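Local coordinates for protein dihydrolipoyl dehydrogenase (Elizabethkingia anophelis NUHP1, PDB 6UZI) that probably catalyses the NAD+-dependent oxidation of protein-bound dihydrolipoyl-lysine back to lipoyl-lysine, using one FAD per subunit and a redox-active disulfide, at residues A[122-128]-A[287-293]; A[12-18]-A[35-41]; A[306-310]-A[335-339]; A[27-32]-A[110-116]. One frame throughout, in Å; residues are numbered along the deposited sequence.

Interaction 1 of 4, residues A[122-128]-A[287-293]; sequences VGSFESA and GLGLEKA. With FAD (flavin-adenine dinucleotide), chain E.
With CG of Phe-125 anti to its own carbonyl carbon (chi1 -77°), the benzyl group swings off the strand toward 287-293, where the methyl of Ala-293 lies over one ring face, CB being 4.1 Å from the centroid of the Phe-125 ring in a CH-pi contact. Leu-288 is turned the other way, CG trans to the backbone nitrogen (chi1 -168°), which carries CD1 back to within 3.4 Å of Gly-123 O. The ring is also bordered by Gly-289 O near its plane, and CE1 of Phe-125 meets CD2 of Leu-290 at 4.1 Å. One backbone hydrogen bond joins the segments: Phe-125 N donates to Leu-288 O over 2.9 Å, the donor standing above the carbonyl plane. The same oxygen receives a CA-H...O contact from Ser-124. The contact runs along strand 122-125 and past its end; this is an outermost strand of a four-stranded mixed sheet in the FAD-binding part of the pyridine nucleotide-disulfide oxidoreductase fold, and its start reads the adenine of the cofactor. Gly-123 N donates to FAD N1A at 2.8 Å, nearly straight at 171°, while FAD N6A donates to Gly-123 O at 2.9 Å. At the far end the extended Lys-292 chain runs past Phe-125 O, and its NZ stops 4.2 Å from OE2 of Glu-126, beyond salt-bridge range.

Interaction 2 of 4, residues A[12-18]-A[35-41]; sequences FDVAVIG and FKTVIIE. With FAD (flavin-adenine dinucleotide), chain E.
Phe-12, just before the chain turns a corner at Asp-13, lays its ring against Val-38 of the neighbouring strand 37-41, and its side chain can be traced outward. CB lies 3.6 Å from Lys-36 O; CG and CD1 come up against CG1 of Val-38; CD2 and CE2 both meet Val-38 CB; CE1 is at the limit of contact with CG1 and CB; and CZ is nearest CB, with CG2 just beyond. Val-38 CB thus stands over one face, offset toward the rim, 3.6 Å from the centroid of the Phe-12 ring. Val-38 holds CG1 between its backbone nitrogen and carbonyl carbon (chi1 59°), the rotation that brings this methyl against both Phe-12 CG and Ala-15 CB. Beside it, Lys-36 O accepts from both Asp-13 N and Val-14 N, and Lys-36 N donates to Asp-13 OD2 at 2.8 Å, on the anti side. Regular parallel pairing starts after the corner, from Val-38 N on Val-14 O to Gly-18 N on Ile-40 O, the latter 2.9 Å. At the far end Glu-41 takes the adenosine ribose, its OE1 accepting from FAD O3B at 2.7 Å; the bond from FAD O2B to OE2 is modelled very short, its exact length doubtful. This carboxylate pairing with a ribose diol is a hallmark of dinucleotide-binding Rossmann folds. Strands 14-17 and 37-41 are joined by helix 21-32 in a beta-alpha-beta crossover, with Val-14 and Thr-37 facing Cys-30 of that helix, while strand 117-120 borders 37-41 and strand 148-150 borders 14-17.

Interaction 3 of 4, residues A[306-310]-A[335-339]; sequences NDHLQ and EGVFV
Residues 306-310 form a type I beta turn from Asn-306 to Leu-309, facing one side of the helix that carries 335-339; no hydrogen bond crosses between them, and the nearest CA atoms, Leu-309 and Val-339, are 6.9 Å apart. The turn is fastened from within: Asn-306 OD1 accepts from His-308 N, an Asx turn, and from Gln-310 N, each 2.9 Å away and approaching from opposite faces of the amide plane. Leu-309, with positive phi (55°), directs its side chain at the helix. Its CD1 packs against Glu-335 CB at 3.5 Å and against Phe-338 CD2 at 3.8 Å, while its CB meets CG2 of Val-339. Phe-338 has CG trans to its backbone nitrogen (chi1 179°), which sends the ring out to the turn, where CA of His-308 lies at the ring edge, 3.6 Å from CE2 of Phe-338. Leu-309 CD1 also touches Glu-335 CG, and its CD2 comes near OE2; the carboxylate is held by Lys-331, Tyr-352 and Gly-320 N. Helix 329-343 is packed between this turn, whose Leu-309 bonds through its backbone to Ala-318 of strand 316-318, and helix 21-32, whose Val-25 and Arg-29 touch Val-337.

Interaction 4 of 4, residues A[27-32]-A[110-116]; sequences AIRCAQ and LMDKNKI
A Schellman motif ends helix 89-113 where it packs against helix 21-32, the crossover helix of the FAD-binding Rossmann unit. Lys-115, with positive phi, is its C-prime residue; Ile-116 N returns to Met-111 O and Lys-115 N to Asp-112 O, and this reversal brings Ile-116 against helix 21-32. CD1 of Ile-116 sits 3.9 Å from Ala-27 CB, while CG1 of Ile-116 meets Ala-31 CB. Ile-28 reaches 110-116 through each of its branches: CG1 touches the methyl CE of Met-111 at 3.7 Å, CD1 meets CB of Leu-110, and CG2 lies against the amide of Asn-114. That methionine is bent at chi2 (-68°) and again at chi3, folding its end back toward the isoleucine. Ala-31 CB rests 3.4 Å from Asn-114 O. From the second subunit, Ile-473 packs on both Ile-28 and Leu-110, so the dimer partner covers part of the same apolar patch. The amide of Asn-114 is fixed in rotation by its own helix end: ND2 donates to Leu-110 O at 2.7 Å, almost perfectly straight at 177° and with the acceptor in the amide plane.

Interactions 1 and 2 hold the adenosine end of FAD between them: their centres lie 14 Å apart and they touch directly, with Leu-288 CD1 3.7 Å from Ile-17 CG2, a methyl that also faces the adenine. Interaction 4 is built on the helix that connects the two strands of interaction 2, with centres 10 Å apart, Cys-30 O receiving a probable hydrogen bond from Phe-35 N at 3.0 Å. Interaction 3 sits beyond that helix, meeting interaction 4 where Val-337 CG1 is 3.8 Å from Arg-29 NE. Neither 3 nor 4 reaches the cofactor: the side chains of Glu-335 and Ala-27 remain about 7 and 11 Å from FAD.

Interaction 1 of 4, residues A[122-128]-A[287-293]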
# COMPACT_ATOMS: atom_id res chain seq x y z
N VAL A 122 -21.02 -2.50 33.49
CA VAL A 122 -19.71 -2.77 34.07
C VAL A 122 -19.70 -4.21 34.58
O VAL A 122 -20.56 -4.61 35.36
CB VAL A 122 -19.38 -1.78 35.19
CG1 VAL A 122 -18.15 -2.22 35.96
CG2 VAL A 122 -19.17 -0.40 34.60
N GLY A 123 -18.74 -4.99 34.10
CA GLY A 123 -18.56 -6.35 34.56
C GLY A 123 -17.55 -6.44 35.69
O GLY A 123 -16.41 -6.00 35.53
N SER A 124 -17.96 -6.98 36.83
CA SER A 124 -17.06 -7.20 37.95
C SER A 124 -17.19 -8.65 38.40
O SER A 124 -18.29 -9.22 38.37
CB SER A 124 -17.33 -6.24 39.13
OG SER A 124 -18.70 -6.27 39.53
N PHE A 125 -16.07 -9.24 38.81
CA PHE A 125 -16.06 -10.62 39.27
C PHE A 125 -16.70 -10.73 40.65
O PHE A 125 -16.38 -9.94 41.56
CB PHE A 125 -14.63 -11.16 39.33
CG PHE A 125 -14.06 -11.53 38.00
CD1 PHE A 125 -13.07 -10.75 37.42
CD2 PHE A 125 -14.49 -12.66 37.32
CE1 PHE A 125 -12.52 -11.08 36.20
CE2 PHE A 125 -13.95 -13.00 36.09
CZ PHE A 125 -12.97 -12.21 35.53
N GLU A 126 -17.60 -11.68 40.81
CA GLU A 126 -18.05 -12.13 42.13
C GLU A 126 -17.31 -13.37 42.60
O GLU A 126 -17.14 -13.56 43.81
CB GLU A 126 -19.56 -12.40 42.13
CG GLU A 126 -20.42 -11.17 41.93
CD GLU A 126 -20.47 -10.29 43.17
OE1 GLU A 126 -20.31 -10.82 44.28
OE2 GLU A 126 -20.67 -9.06 43.02
N SER A 127 -16.89 -14.21 41.67
CA SER A 127 -16.04 -15.36 41.93
C SER A 127 -15.28 -15.68 40.65
O SER A 127 -15.25 -14.88 39.71
CB SER A 127 -16.87 -16.54 42.43
OG SER A 127 -17.52 -17.18 41.35
N ALA A 128 -14.66 -16.86 40.60
CA ALA A 128 -13.98 -17.26 39.38
C ALA A 128 -14.96 -17.65 38.29
O ALA A 128 -14.54 -17.91 37.16
CB ALA A 128 -13.03 -18.42 39.65
N GLY A 287 -12.45 -1.53 38.91
CA GLY A 287 -13.80 -2.03 39.08
C GLY A 287 -14.06 -3.42 38.57
O GLY A 287 -15.21 -3.86 38.58
N LEU A 288 -13.02 -4.13 38.11
CA LEU A 288 -13.15 -5.45 37.52
C LEU A 288 -13.35 -6.55 38.56
O LEU A 288 -13.70 -7.68 38.19
CB LEU A 288 -11.90 -5.75 36.68
CG LEU A 288 -11.93 -6.96 35.75
CD1 LEU A 288 -13.15 -6.89 34.86
CD2 LEU A 288 -10.67 -7.00 34.91
N GLY A 289 -13.14 -6.26 39.84
CA GLY A 289 -13.34 -7.23 40.90
C GLY A 289 -12.36 -8.37 40.90
O GLY A 289 -12.69 -9.46 41.37
N LEU A 290 -11.12 -8.11 40.48
CA LEU A 290 -10.10 -9.16 40.38
C LEU A 290 -9.82 -9.82 41.72
O LEU A 290 -9.48 -11.01 41.77
CB LEU A 290 -8.82 -8.57 39.79
CG LEU A 290 -8.80 -8.05 38.35
CD1 LEU A 290 -7.44 -7.44 38.04
CD2 LEU A 290 -9.11 -9.14 37.36
N GLU A 291 -9.91 -9.07 42.82
CA GLU A 291 -9.68 -9.65 44.14
C GLU A 291 -10.70 -10.74 44.45
O GLU A 291 -10.37 -11.73 45.12
CB GLU A 291 -9.70 -8.56 45.22
CG GLU A 291 -11.05 -7.85 45.46
CD GLU A 291 -11.35 -6.72 44.47
OE1 GLU A 291 -10.46 -6.35 43.66
OE2 GLU A 291 -12.49 -6.19 44.51
N LYS A 292 -11.94 -10.59 43.98
CA LYS A 292 -13.00 -11.57 44.23
C LYS A 292 -12.87 -12.83 43.38
O LYS A 292 -13.53 -13.83 43.69
CB LYS A 292 -14.36 -10.92 44.00
CG LYS A 292 -14.70 -9.84 45.01
CD LYS A 292 -16.07 -9.24 44.77
CE LYS A 292 -16.38 -8.13 45.77
NZ LYS A 292 -17.73 -7.54 45.55
N ALA A 293 -12.04 -12.83 42.34
CA ALA A 293 -11.78 -14.03 41.56
C ALA A 293 -10.41 -14.62 41.85
O ALA A 293 -10.18 -15.80 41.53
CB ALA A 293 -11.89 -13.74 40.06
PA FAD E . -9.68 -1.55 24.50
O1A FAD E . -9.82 -1.18 23.07
O2A FAD E . -8.74 -0.54 25.18
O5B FAD E . -11.10 -1.39 25.21
C5B FAD E . -11.50 -2.42 26.13
C4B FAD E . -12.93 -2.16 26.52
O4B FAD E . -13.20 -2.72 27.82
C3B FAD E . -13.36 -0.68 26.58
O3B FAD E . -14.36 -0.45 25.60
C2B FAD E . -13.96 -0.53 28.00
O2B FAD E . -15.13 0.28 28.01
C1B FAD E . -14.25 -1.98 28.38
N9A FAD E . -14.25 -2.25 29.81
C8A FAD E . -13.23 -2.01 30.70
N7A FAD E . -13.48 -2.41 31.92
C5A FAD E . -14.76 -2.95 31.84
C6A FAD E . -15.60 -3.55 32.79
N6A FAD E . -15.25 -3.75 34.06
N1A FAD E . -16.82 -3.96 32.38
C2A FAD E . -17.16 -3.79 31.10
N3A FAD E . -16.45 -3.25 30.11
C4A FAD E . -15.24 -2.84 30.54
N1 FAD E . -3.50 0.80 17.95
C2 FAD E . -3.17 0.34 16.72
O2 FAD E . -2.90 -0.85 16.54
N3 FAD E . -3.14 1.21 15.64
C4 FAD E . -3.44 2.56 15.68
O4 FAD E . -3.40 3.23 14.65
C4X FAD E . -3.80 3.04 16.99
N5 FAD E . -4.13 4.29 17.11
C5X FAD E . -4.53 4.73 18.36
C6 FAD E . -4.95 6.05 18.50
C7 FAD E . -5.42 6.53 19.72
C7M FAD E . -5.88 7.96 19.82
C8 FAD E . -5.49 5.66 20.83
C8M FAD E . -6.06 6.13 22.14
C9 FAD E . -5.05 4.35 20.70
C9A FAD E . -4.58 3.87 19.48
N10 FAD E . -4.20 2.53 19.30
C10 FAD E . -3.81 2.08 18.07
C1' FAD E . -4.24 1.59 20.42
C2' FAD E . -5.50 0.73 20.40
O2' FAD E . -6.66 1.51 20.72
C3' FAD E . -5.38 -0.46 21.36
O3' FAD E . -4.10 -1.06 21.22
C4' FAD E . -6.46 -1.51 21.13
O4' FAD E . -7.74 -0.86 21.16
C5' FAD E . -6.41 -2.66 22.12
O5' FAD E . -7.75 -2.80 22.61
P FAD E . -8.26 -3.97 23.63
O1P FAD E . -9.21 -4.95 23.05
O2P FAD E . -7.14 -4.65 24.38
O3P FAD E . -9.00 -2.99 24.65

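Interaction 2 of 4, residues A[12-18]-A[35-41]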
# COMPACT_ATOMS: atom_id res chain seq x y z
N PHE A 12 -23.35 -19.14 30.55
CA PHE A 12 -22.61 -19.05 29.30
C PHE A 12 -21.36 -19.91 29.39
O PHE A 12 -20.89 -20.24 30.49
CB PHE A 12 -22.23 -17.60 28.97
CG PHE A 12 -23.40 -16.67 28.86
CD1 PHE A 12 -23.95 -16.08 29.99
CD2 PHE A 12 -23.96 -16.38 27.62
CE1 PHE A 12 -25.02 -15.23 29.89
CE2 PHE A 12 -25.03 -15.53 27.52
CZ PHE A 12 -25.56 -14.95 28.65
N ASP A 13 -20.82 -20.27 28.23
CA ASP A 13 -19.56 -21.01 28.19
C ASP A 13 -18.37 -20.09 28.38
O ASP A 13 -17.45 -20.41 29.15
CB ASP A 13 -19.41 -21.75 26.85
CG ASP A 13 -20.40 -22.87 26.69
OD1 ASP A 13 -20.74 -23.53 27.69
OD2 ASP A 13 -20.83 -23.10 25.53
N VAL A 14 -18.39 -18.94 27.72
CA VAL A 14 -17.30 -17.97 27.73
C VAL A 14 -17.90 -16.59 27.91
O VAL A 14 -18.87 -16.23 27.24
CB VAL A 14 -16.48 -18.02 26.43
CG1 VAL A 14 -15.38 -16.98 26.46
CG2 VAL A 14 -15.91 -19.42 26.19
N ALA A 15 -17.31 -15.80 28.80
CA ALA A 15 -17.65 -14.40 28.96
C ALA A 15 -16.44 -13.57 28.58
O ALA A 15 -15.30 -13.94 28.88
CB ALA A 15 -18.08 -14.06 30.38
N VAL A 16 -16.69 -12.46 27.89
CA VAL A 16 -15.64 -11.55 27.45
C VAL A 16 -15.95 -10.20 28.06
O VAL A 16 -17.01 -9.61 27.78
CB VAL A 16 -15.56 -11.47 25.92
CG1 VAL A 16 -14.44 -10.54 25.49
CG2 VAL A 16 -15.37 -12.87 25.32
N ILE A 17 -15.05 -9.71 28.90
CA ILE A 17 -15.21 -8.41 29.54
C ILE A 17 -14.37 -7.42 28.76
O ILE A 17 -13.14 -7.49 28.77
CB ILE A 17 -14.83 -8.45 31.02
CG1 ILE A 17 -15.60 -9.55 31.75
CG2 ILE A 17 -15.10 -7.10 31.67
CD1 ILE A 17 -15.24 -9.70 33.19
N GLY A 18 -15.04 -6.50 28.06
CA GLY A 18 -14.37 -5.54 27.21
C GLY A 18 -14.71 -5.77 25.75
O GLY A 18 -14.65 -6.91 25.28
N PHE A 35 -18.99 -22.09 21.30
CA PHE A 35 -19.25 -21.73 22.68
C PHE A 35 -20.46 -20.81 22.76
O PHE A 35 -20.67 -19.97 21.88
CB PHE A 35 -18.05 -20.99 23.27
CG PHE A 35 -16.83 -21.85 23.45
CD1 PHE A 35 -16.85 -22.92 24.32
CD2 PHE A 35 -15.67 -21.58 22.74
CE1 PHE A 35 -15.73 -23.71 24.50
CE2 PHE A 35 -14.55 -22.36 22.91
CZ PHE A 35 -14.58 -23.43 23.79
N LYS A 36 -21.26 -20.98 23.81
CA LYS A 36 -22.28 -20.00 24.15
C LYS A 36 -21.56 -18.82 24.77
O LYS A 36 -21.01 -18.93 25.87
CB LYS A 36 -23.32 -20.58 25.10
CG LYS A 36 -24.61 -19.77 25.13
CD LYS A 36 -25.28 -19.82 26.49
CE LYS A 36 -26.68 -19.23 26.47
NZ LYS A 36 -27.72 -20.30 26.51
N THR A 37 -21.53 -17.69 24.06
CA THR A 37 -20.63 -16.59 24.39
C THR A 37 -21.40 -15.32 24.71
O THR A 37 -22.40 -14.99 24.07
CB THR A 37 -19.67 -16.34 23.23
OG1 THR A 37 -19.09 -17.59 22.83
CG2 THR A 37 -18.55 -15.41 23.66
N VAL A 38 -20.91 -14.59 25.71
CA VAL A 38 -21.46 -13.30 26.07
C VAL A 38 -20.31 -12.30 26.14
O VAL A 38 -19.19 -12.65 26.52
CB VAL A 38 -22.23 -13.36 27.41
CG1 VAL A 38 -21.33 -13.84 28.53
CG2 VAL A 38 -22.84 -12.00 27.74
N ILE A 39 -20.58 -11.06 25.74
CA ILE A 39 -19.61 -9.99 25.80
C ILE A 39 -20.24 -8.83 26.57
O ILE A 39 -21.43 -8.53 26.40
CB ILE A 39 -19.14 -9.55 24.40
CG1 ILE A 39 -18.00 -8.54 24.51
CG2 ILE A 39 -20.29 -8.99 23.57
CD1 ILE A 39 -17.31 -8.24 23.17
N ILE A 40 -19.45 -8.21 27.44
CA ILE A 40 -19.92 -7.16 28.34
C ILE A 40 -19.15 -5.89 28.04
O ILE A 40 -17.91 -5.92 27.93
CB ILE A 40 -19.76 -7.59 29.81
CG1 ILE A 40 -20.52 -8.89 30.06
CG2 ILE A 40 -20.26 -6.50 30.75
CD1 ILE A 40 -20.07 -9.64 31.28
N GLU A 41 -19.87 -4.77 27.89
CA GLU A 41 -19.27 -3.47 27.62
C GLU A 41 -19.94 -2.39 28.45
O GLU A 41 -21.17 -2.27 28.45
CB GLU A 41 -19.36 -3.10 26.14
CG GLU A 41 -18.88 -1.68 25.86
CD GLU A 41 -17.49 -1.41 26.40
OE1 GLU A 41 -16.52 -2.07 25.94
OE2 GLU A 41 -17.36 -0.55 27.28
PA FAD E . -9.68 -1.55 24.50
O1A FAD E . -9.82 -1.18 23.07
O2A FAD E . -8.74 -0.54 25.18
O5B FAD E . -11.10 -1.39 25.21
C5B FAD E . -11.50 -2.42 26.13
C4B FAD E . -12.93 -2.16 26.52
O4B FAD E . -13.20 -2.72 27.82
C3B FAD E . -13.36 -0.68 26.58
O3B FAD E . -14.36 -0.45 25.60
C2B FAD E . -13.96 -0.53 28.00
O2B FAD E . -15.13 0.28 28.01
C1B FAD E . -14.25 -1.98 28.38
N9A FAD E . -14.25 -2.25 29.81
C8A FAD E . -13.23 -2.01 30.70
N7A FAD E . -13.48 -2.41 31.92
C5A FAD E . -14.76 -2.95 31.84
C6A FAD E . -15.60 -3.55 32.79
N6A FAD E . -15.25 -3.75 34.06
N1A FAD E . -16.82 -3.96 32.38
C2A FAD E . -17.16 -3.79 31.10
N3A FAD E . -16.45 -3.25 30.11
C4A FAD E . -15.24 -2.84 30.54
N1 FAD E . -3.50 0.80 17.95
C2 FAD E . -3.17 0.34 16.72
O2 FAD E . -2.90 -0.85 16.54
N3 FAD E . -3.14 1.21 15.64
C4 FAD E . -3.44 2.56 15.68
O4 FAD E . -3.40 3.23 14.65
C4X FAD E . -3.80 3.04 16.99
N5 FAD E . -4.13 4.29 17.11
C5X FAD E . -4.53 4.73 18.36
C6 FAD E . -4.95 6.05 18.50
C7 FAD E . -5.42 6.53 19.72
C7M FAD E . -5.88 7.96 19.82
C8 FAD E . -5.49 5.66 20.83
C8M FAD E . -6.06 6.13 22.14
C9 FAD E . -5.05 4.35 20.70
C9A FAD E . -4.58 3.87 19.48
N10 FAD E . -4.20 2.53 19.30
C10 FAD E . -3.81 2.08 18.07
C1' FAD E . -4.24 1.59 20.42
C2' FAD E . -5.50 0.73 20.40
O2' FAD E . -6.66 1.51 20.72
C3' FAD E . -5.38 -0.46 21.36
O3' FAD E . -4.10 -1.06 21.22
C4' FAD E . -6.46 -1.51 21.13
O4' FAD E . -7.74 -0.86 21.16
C5' FAD E . -6.41 -2.66 22.12
O5' FAD E . -7.75 -2.80 22.61
P FAD E . -8.26 -3.97 23.63
O1P FAD E . -9.21 -4.95 23.05
O2P FAD E . -7.14 -4.65 24.38
O3P FAD E . -9.00 -2.99 24.65

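Interaction 3 of 4, residues A[306-310]-A[335-339]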
# COMPACT_ATOMS: atom_id res chain seq x y z
N ASN A 306 0.51 -16.57 31.35
CA ASN A 306 1.57 -17.51 31.02
C ASN A 306 1.65 -17.67 29.50
O ASN A 306 1.20 -16.80 28.74
CB ASN A 306 1.31 -18.83 31.75
CG ASN A 306 -0.02 -19.48 31.35
OD1 ASN A 306 -0.65 -19.10 30.36
ND2 ASN A 306 -0.44 -20.46 32.12
N ASP A 307 2.19 -18.80 29.05
CA ASP A 307 2.35 -19.04 27.62
C ASP A 307 1.00 -19.10 26.90
O ASP A 307 0.92 -18.76 25.72
CB ASP A 307 3.13 -20.32 27.39
CG ASP A 307 4.61 -20.15 27.64
OD1 ASP A 307 5.04 -18.99 27.83
OD2 ASP A 307 5.33 -21.17 27.66
N HIS A 308 -0.05 -19.53 27.59
CA HIS A 308 -1.37 -19.66 27.00
C HIS A 308 -2.28 -18.49 27.32
O HIS A 308 -3.51 -18.63 27.25
CB HIS A 308 -2.03 -20.97 27.45
CG HIS A 308 -1.23 -22.19 27.11
ND1 HIS A 308 -0.18 -22.62 27.89
CD2 HIS A 308 -1.33 -23.07 26.09
CE1 HIS A 308 0.33 -23.72 27.36
NE2 HIS A 308 -0.35 -24.01 26.27
N LEU A 309 -1.71 -17.33 27.67
CA LEU A 309 -2.46 -16.15 28.08
C LEU A 309 -3.40 -16.45 29.24
O LEU A 309 -4.46 -15.82 29.39
CB LEU A 309 -3.23 -15.57 26.89
CG LEU A 309 -2.33 -15.05 25.77
CD1 LEU A 309 -3.13 -14.57 24.58
CD2 LEU A 309 -1.47 -13.93 26.31
N GLN A 310 -3.00 -17.38 30.10
CA GLN A 310 -3.79 -17.85 31.23
C GLN A 310 -3.35 -17.13 32.50
O GLN A 310 -2.15 -16.93 32.74
CB GLN A 310 -3.60 -19.35 31.40
CG GLN A 310 -4.76 -20.11 31.99
CD GLN A 310 -4.44 -21.59 32.12
OE1 GLN A 310 -3.32 -22.02 31.85
NE2 GLN A 310 -5.43 -22.38 32.52
N GLU A 335 -4.39 -12.22 20.02
CA GLU A 335 -4.47 -12.88 21.31
C GLU A 335 -5.88 -13.35 21.62
O GLU A 335 -6.06 -14.39 22.26
CB GLU A 335 -3.93 -11.94 22.39
CG GLU A 335 -2.42 -11.75 22.29
CD GLU A 335 -1.85 -10.95 23.43
OE1 GLU A 335 -2.57 -10.09 23.98
OE2 GLU A 335 -0.67 -11.18 23.80
N GLY A 336 -6.90 -12.62 21.14
CA GLY A 336 -8.27 -13.08 21.30
C GLY A 336 -8.53 -14.37 20.54
O GLY A 336 -9.13 -15.31 21.09
N VAL A 337 -8.07 -14.45 19.29
CA VAL A 337 -8.20 -15.69 18.52
C VAL A 337 -7.41 -16.81 19.17
O VAL A 337 -7.82 -17.97 19.17
CB VAL A 337 -7.75 -15.46 17.06
CG1 VAL A 337 -7.80 -16.77 16.30
CG2 VAL A 337 -8.63 -14.42 16.40
N PHE A 338 -6.26 -16.47 19.76
CA PHE A 338 -5.43 -17.46 20.43
C PHE A 338 -6.18 -18.10 21.59
O PHE A 338 -6.21 -19.33 21.73
CB PHE A 338 -4.12 -16.82 20.90
CG PHE A 338 -3.20 -17.77 21.63
CD1 PHE A 338 -2.20 -18.44 20.94
CD2 PHE A 338 -3.33 -17.99 22.99
CE1 PHE A 338 -1.34 -19.31 21.60
CE2 PHE A 338 -2.48 -18.86 23.66
CZ PHE A 338 -1.49 -19.52 22.96
N VAL A 339 -6.79 -17.27 22.45
CA VAL A 339 -7.47 -17.83 23.62
C VAL A 339 -8.66 -18.68 23.20
O VAL A 339 -8.86 -19.79 23.71
CB VAL A 339 -7.88 -16.71 24.59
CG1 VAL A 339 -8.79 -17.26 25.67
CG2 VAL A 339 -6.64 -16.11 25.25

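Interaction 4 of 4, residues A[27-32]-A[110-116]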
# COMPACT_ATOMS: atom_id res chain seq x y z
N ALA A 27 -14.69 -12.88 21.03
CA ALA A 27 -16.05 -13.38 21.13
C ALA A 27 -16.50 -14.07 19.85
O ALA A 27 -17.07 -15.16 19.89
CB ALA A 27 -17.01 -12.24 21.49
N ILE A 28 -16.21 -13.46 18.70
CA ILE A 28 -16.60 -14.06 17.42
C ILE A 28 -15.92 -15.41 17.25
O ILE A 28 -16.55 -16.39 16.83
CB ILE A 28 -16.26 -13.11 16.25
CG1 ILE A 28 -17.12 -11.85 16.33
CG2 ILE A 28 -16.45 -13.81 14.93
CD1 ILE A 28 -16.76 -10.82 15.29
N ARG A 29 -14.63 -15.48 17.58
CA ARG A 29 -13.93 -16.75 17.45
C ARG A 29 -14.46 -17.79 18.42
O ARG A 29 -14.51 -18.98 18.09
CB ARG A 29 -12.43 -16.52 17.64
CG ARG A 29 -11.56 -17.68 17.21
CD ARG A 29 -11.46 -17.75 15.72
NE ARG A 29 -10.77 -18.96 15.30
CZ ARG A 29 -11.37 -20.02 14.77
NH1 ARG A 29 -12.68 -20.01 14.58
NH2 ARG A 29 -10.66 -21.08 14.42
N CYS A 30 -14.88 -17.37 19.62
CA CYS A 30 -15.51 -18.30 20.55
C CYS A 30 -16.85 -18.78 20.01
O CYS A 30 -17.20 -19.97 20.14
CB CYS A 30 -15.69 -17.66 21.92
SG CYS A 30 -14.18 -17.62 22.91
N ALA A 31 -17.63 -17.88 19.43
CA ALA A 31 -18.89 -18.28 18.81
C ALA A 31 -18.66 -19.20 17.61
O ALA A 31 -19.42 -20.15 17.40
CB ALA A 31 -19.69 -17.04 18.41
N GLN A 32 -17.61 -18.94 16.82
CA GLN A 32 -17.35 -19.80 15.67
C GLN A 32 -16.96 -21.21 16.10
O GLN A 32 -17.22 -22.18 15.37
CB GLN A 32 -16.26 -19.20 14.78
CG GLN A 32 -16.66 -17.91 14.06
CD GLN A 32 -15.54 -17.35 13.18
OE1 GLN A 32 -14.38 -17.75 13.30
NE2 GLN A 32 -15.89 -16.40 12.32
N LEU A 110 -22.05 -7.77 13.59
CA LEU A 110 -21.28 -8.99 13.74
C LEU A 110 -21.70 -9.77 14.98
O LEU A 110 -21.76 -11.00 14.96
CB LEU A 110 -19.79 -8.67 13.81
CG LEU A 110 -19.18 -8.10 12.53
CD1 LEU A 110 -17.71 -7.86 12.75
CD2 LEU A 110 -19.42 -9.01 11.35
N MET A 111 -22.04 -9.05 16.05
CA MET A 111 -22.48 -9.72 17.27
C MET A 111 -23.77 -10.49 17.04
O MET A 111 -23.89 -11.64 17.46
CB MET A 111 -22.65 -8.69 18.40
CG MET A 111 -21.39 -7.90 18.72
SD MET A 111 -20.07 -8.89 19.45
CE MET A 111 -18.95 -9.15 18.08
N ASP A 112 -24.74 -9.87 16.34
CA ASP A 112 -26.01 -10.55 16.08
C ASP A 112 -25.81 -11.74 15.16
O ASP A 112 -26.41 -12.80 15.38
CB ASP A 112 -27.02 -9.60 15.45
CG ASP A 112 -27.44 -8.48 16.37
OD1 ASP A 112 -28.08 -7.53 15.88
OD2 ASP A 112 -27.08 -8.51 17.57
N LYS A 113 -24.97 -11.58 14.14
CA LYS A 113 -24.76 -12.66 13.18
C LYS A 113 -24.15 -13.89 13.86
O LYS A 113 -24.54 -15.02 13.56
CB LYS A 113 -23.89 -12.16 12.03
CG LYS A 113 -23.79 -13.12 10.88
CD LYS A 113 -22.62 -12.79 9.99
CE LYS A 113 -21.73 -14.01 9.79
NZ LYS A 113 -21.02 -13.96 8.50
N ASN A 114 -23.23 -13.68 14.80
CA ASN A 114 -22.58 -14.77 15.50
C ASN A 114 -23.35 -15.23 16.73
O ASN A 114 -22.86 -16.11 17.46
CB ASN A 114 -21.16 -14.38 15.89
CG ASN A 114 -20.24 -14.24 14.70
OD1 ASN A 114 -19.56 -15.19 14.32
ND2 ASN A 114 -20.19 -13.05 14.12
N LYS A 115 -24.54 -14.68 16.96
CA LYS A 115 -25.42 -15.08 18.07
C LYS A 115 -24.75 -14.87 19.42
O LYS A 115 -24.89 -15.68 20.34
CB LYS A 115 -25.89 -16.53 17.90
CG LYS A 115 -26.66 -16.79 16.62
CD LYS A 115 -27.94 -15.97 16.59
CE LYS A 115 -28.62 -16.02 15.24
NZ LYS A 115 -28.23 -14.88 14.38
N ILE A 116 -24.03 -13.75 19.55
CA ILE A 116 -23.37 -13.39 20.79
C ILE A 116 -24.31 -12.50 21.59
O ILE A 116 -24.83 -11.50 21.08
CB ILE A 116 -22.04 -12.67 20.53
CG1 ILE A 116 -21.04 -13.61 19.86
CG2 ILE A 116 -21.47 -12.13 21.83
CD1 ILE A 116 -19.96 -12.88 19.10
O HOH W 1 -18.22 -15.73 12.11